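Local atomic coordinates of diguanylate cyclase/phosphodiesterase (Caldicellulosiruptor saccharolyticus, PDB entry 3MTK), a protein that probably takes part in cyclic di-GMP turnover as a cyclic-guanylate-specific phosphodiesterase, of which this chain is the GGDEF domain. Residues A[45-50]-A[61-66]. Sequence-based numbering, arbitrary orientation.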
loop_
_atom_site.group_PDB
_atom_site.type_symbol
_atom_site.label_atom_id
_atom_site.label_comp_id
_atom_site.label_asym_id
_atom_site.label_seq_id
_atom_site.Cartn_x
_atom_site.Cartn_y
_atom_site.Cartn_z
ATOM N N ARG A 45 9.407 3.628 -3.988
ATOM C CA ARG A 45 10.777 3.330 -4.422
ATOM C C ARG A 45 11.850 4.343 -4.021
ATOM O O ARG A 45 11.585 5.533 -3.859
ATOM C CB ARG A 45 10.820 3.139 -5.942
ATOM C CG ARG A 45 9.873 2.069 -6.483
ATOM C CD ARG A 45 10.074 0.741 -5.784
ATOM N NE ARG A 45 11.464 0.297 -5.829
ATOM C CZ ARG A 45 12.048 -0.251 -6.889
ATOM N NH1 ARG A 45 11.370 -0.437 -8.011
ATOM N NH2 ARG A 45 13.323 -0.613 -6.831
ATOM N N ASP A 46 13.065 3.835 -3.852
ATOM C CA ASP A 46 14.236 4.634 -3.514
ATOM C C ASP A 46 14.061 5.689 -2.435
ATOM O O ASP A 46 14.596 6.788 -2.531
ATOM C CB ASP A 46 14.770 5.260 -4.791
ATOM C CG ASP A 46 14.940 4.231 -5.893
ATOM O OD1 ASP A 46 15.681 3.243 -5.677
ATOM O OD2 ASP A 46 14.315 4.398 -6.969
ATOM N N LEU A 47 13.329 5.321 -1.391
ATOM C CA LEU A 47 13.067 6.203 -0.260
ATOM C C LEU A 47 14.356 6.494 0.526
ATOM O O LEU A 47 14.453 7.526 1.183
ATOM C CB LEU A 47 12.014 5.549 0.641
ATOM C CG LEU A 47 11.142 6.355 1.597
ATOM C CD1 LEU A 47 10.426 7.459 0.878
ATOM C CD2 LEU A 47 10.136 5.407 2.221
ATOM N N GLU A 48 15.342 5.596 0.450
ATOM C CA GLU A 48 16.617 5.802 1.149
ATOM C C GLU A 48 17.419 6.909 0.485
ATOM O O GLU A 48 17.972 7.778 1.156
ATOM C CB GLU A 48 17.481 4.525 1.159
ATOM C CG GLU A 48 16.917 3.356 1.966
ATOM C CD GLU A 48 17.917 2.201 2.133
ATOM O OE1 GLU A 48 18.539 1.790 1.121
ATOM O OE2 GLU A 48 18.067 1.702 3.276
ATOM N N LYS A 49 17.499 6.864 -0.838
ATOM C CA LYS A 49 18.238 7.880 -1.569
ATOM C C LYS A 49 17.643 9.240 -1.255
ATOM O O LYS A 49 18.343 10.248 -1.267
ATOM C CB LYS A 49 18.157 7.625 -3.074
ATOM C CG LYS A 49 19.308 6.811 -3.642
ATOM C CD LYS A 49 19.404 5.444 -3.000
ATOM C CE LYS A 49 20.453 4.583 -3.693
ATOM N NZ LYS A 49 20.539 3.231 -3.077
ATOM N N LEU A 50 16.343 9.262 -0.974
ATOM C CA LEU A 50 15.653 10.502 -0.660
ATOM C C LEU A 50 16.011 11.007 0.727
ATOM O O LEU A 50 16.122 12.214 0.939
ATOM C CB LEU A 50 14.137 10.312 -0.778
ATOM C CG LEU A 50 13.460 11.005 -1.967
ATOM C CD1 LEU A 50 14.309 10.850 -3.226
ATOM C CD2 LEU A 50 12.076 10.413 -2.166
ATOM N N GLU A 61 7.697 13.885 6.084
ATOM C CA GLU A 61 6.584 14.726 5.665
ATOM C C GLU A 61 6.026 14.166 4.365
ATOM O O GLU A 61 4.816 14.100 4.166
ATOM C CB GLU A 61 7.057 16.166 5.449
ATOM C CG GLU A 61 6.704 17.111 6.587
ATOM C CD GLU A 61 5.207 17.347 6.692
ATOM O OE1 GLU A 61 4.624 17.844 5.705
ATOM O OE2 GLU A 61 4.615 17.036 7.752
ATOM N N LEU A 62 6.931 13.763 3.487
ATOM C CA LEU A 62 6.572 13.173 2.201
ATOM C C LEU A 62 5.706 11.921 2.433
ATOM O O LEU A 62 4.666 11.735 1.793
ATOM C CB LEU A 62 7.845 12.771 1.472
ATOM C CG LEU A 62 7.902 12.811 -0.049
ATOM C CD1 LEU A 62 8.916 11.757 -0.480
ATOM C CD2 LEU A 62 6.535 12.559 -0.688
ATOM N N ILE A 63 6.148 11.065 3.355
ATOM C CA ILE A 63 5.435 9.832 3.686
ATOM C C ILE A 63 4.021 10.183 4.134
ATOM O O ILE A 63 3.053 9.545 3.719
ATOM C CB ILE A 63 6.157 9.043 4.819
ATOM C CG1 ILE A 63 7.523 8.557 4.341
ATOM C CG2 ILE A 63 5.326 7.838 5.248
ATOM C CD1 ILE A 63 7.452 7.528 3.246
ATOM N N ILE A 64 3.893 11.199 4.984
ATOM C CA ILE A 64 2.563 11.595 5.434
ATOM C C ILE A 64 1.764 11.979 4.197
ATOM O O ILE A 64 0.669 11.462 3.978
ATOM C CB ILE A 64 2.610 12.790 6.413
ATOM C CG1 ILE A 64 3.231 12.352 7.741
ATOM C CG2 ILE A 64 1.202 13.311 6.659
ATOM C CD1 ILE A 64 3.308 13.471 8.786
ATOM N N HIS A 65 2.316 12.878 3.383
ATOM C CA HIS A 65 1.644 13.288 2.151
ATOM C C HIS A 65 1.195 12.057 1.381
ATOM O O HIS A 65 0.042 11.966 0.956
ATOM C CB HIS A 65 2.583 14.103 1.261
ATOM C CG HIS A 65 2.609 15.563 1.582
ATOM N ND1 HIS A 65 2.915 16.045 2.836
ATOM C CD2 HIS A 65 2.362 16.648 0.810
ATOM C CE1 HIS A 65 2.855 17.364 2.824
ATOM N NE2 HIS A 65 2.523 17.756 1.606
ATOM N N ILE A 66 2.103 11.100 1.205
ATOM C CA ILE A 66 1.754 9.894 0.471
ATOM C C ILE A 66 0.601 9.153 1.132
ATOM O O ILE A 66 -0.360 8.782 0.460
ATOM C CB ILE A 66 2.958 8.938 0.337
ATOM C CG1 ILE A 66 4.045 9.590 -0.520
ATOM C CG2 ILE A 66 2.510 7.640 -0.303
ATOM C CD1 ILE A 66 5.314 8.789 -0.630
#
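L47 and I63 meet through their terminal methyls in the GGDEF domain, where helix 47-54, which follows strand 37-44 of the central sheet, faces the next helix, 56-74. I63 is the side chain to follow. Its CB does not aim straight at the other helix; the branch CG1, lying beside the backbone N and anti to the carbonyl carbon (chi1 -65°), makes the turn across. From CG1 the chain bends again (chi2 -66°) and delivers CD1 to the fork of L47. There I63 CD1 sits 3.6 Å from L47 CD2 and 3.8 Å from L47 CD1, so a single methyl touches both prongs. L47 reaches out to receive it with CG anti to its own backbone N (chi1 -157°).

One turn further along 47-54, L50 makes the second touch, this time with L62, and the two side chains run at about a right angle to each other. No hydrogen bond links the segments: between 45-50 and 61-66 the touching atoms are all methyls, and the nearest CA atoms of the two segments, L47 CA and I63 CA, are 9.3 Å apart. V59, early in the second helix, packs on both L47 and L50, while F88 of strand 87-93 lies against I63 and Y112 of strand 112-114 against L62, which ties this small apolar layer to both sheets. The L50–L62 touch itself comes down to one methyl pair, L50 CD2 against L62 CD1 at 3.8 Å.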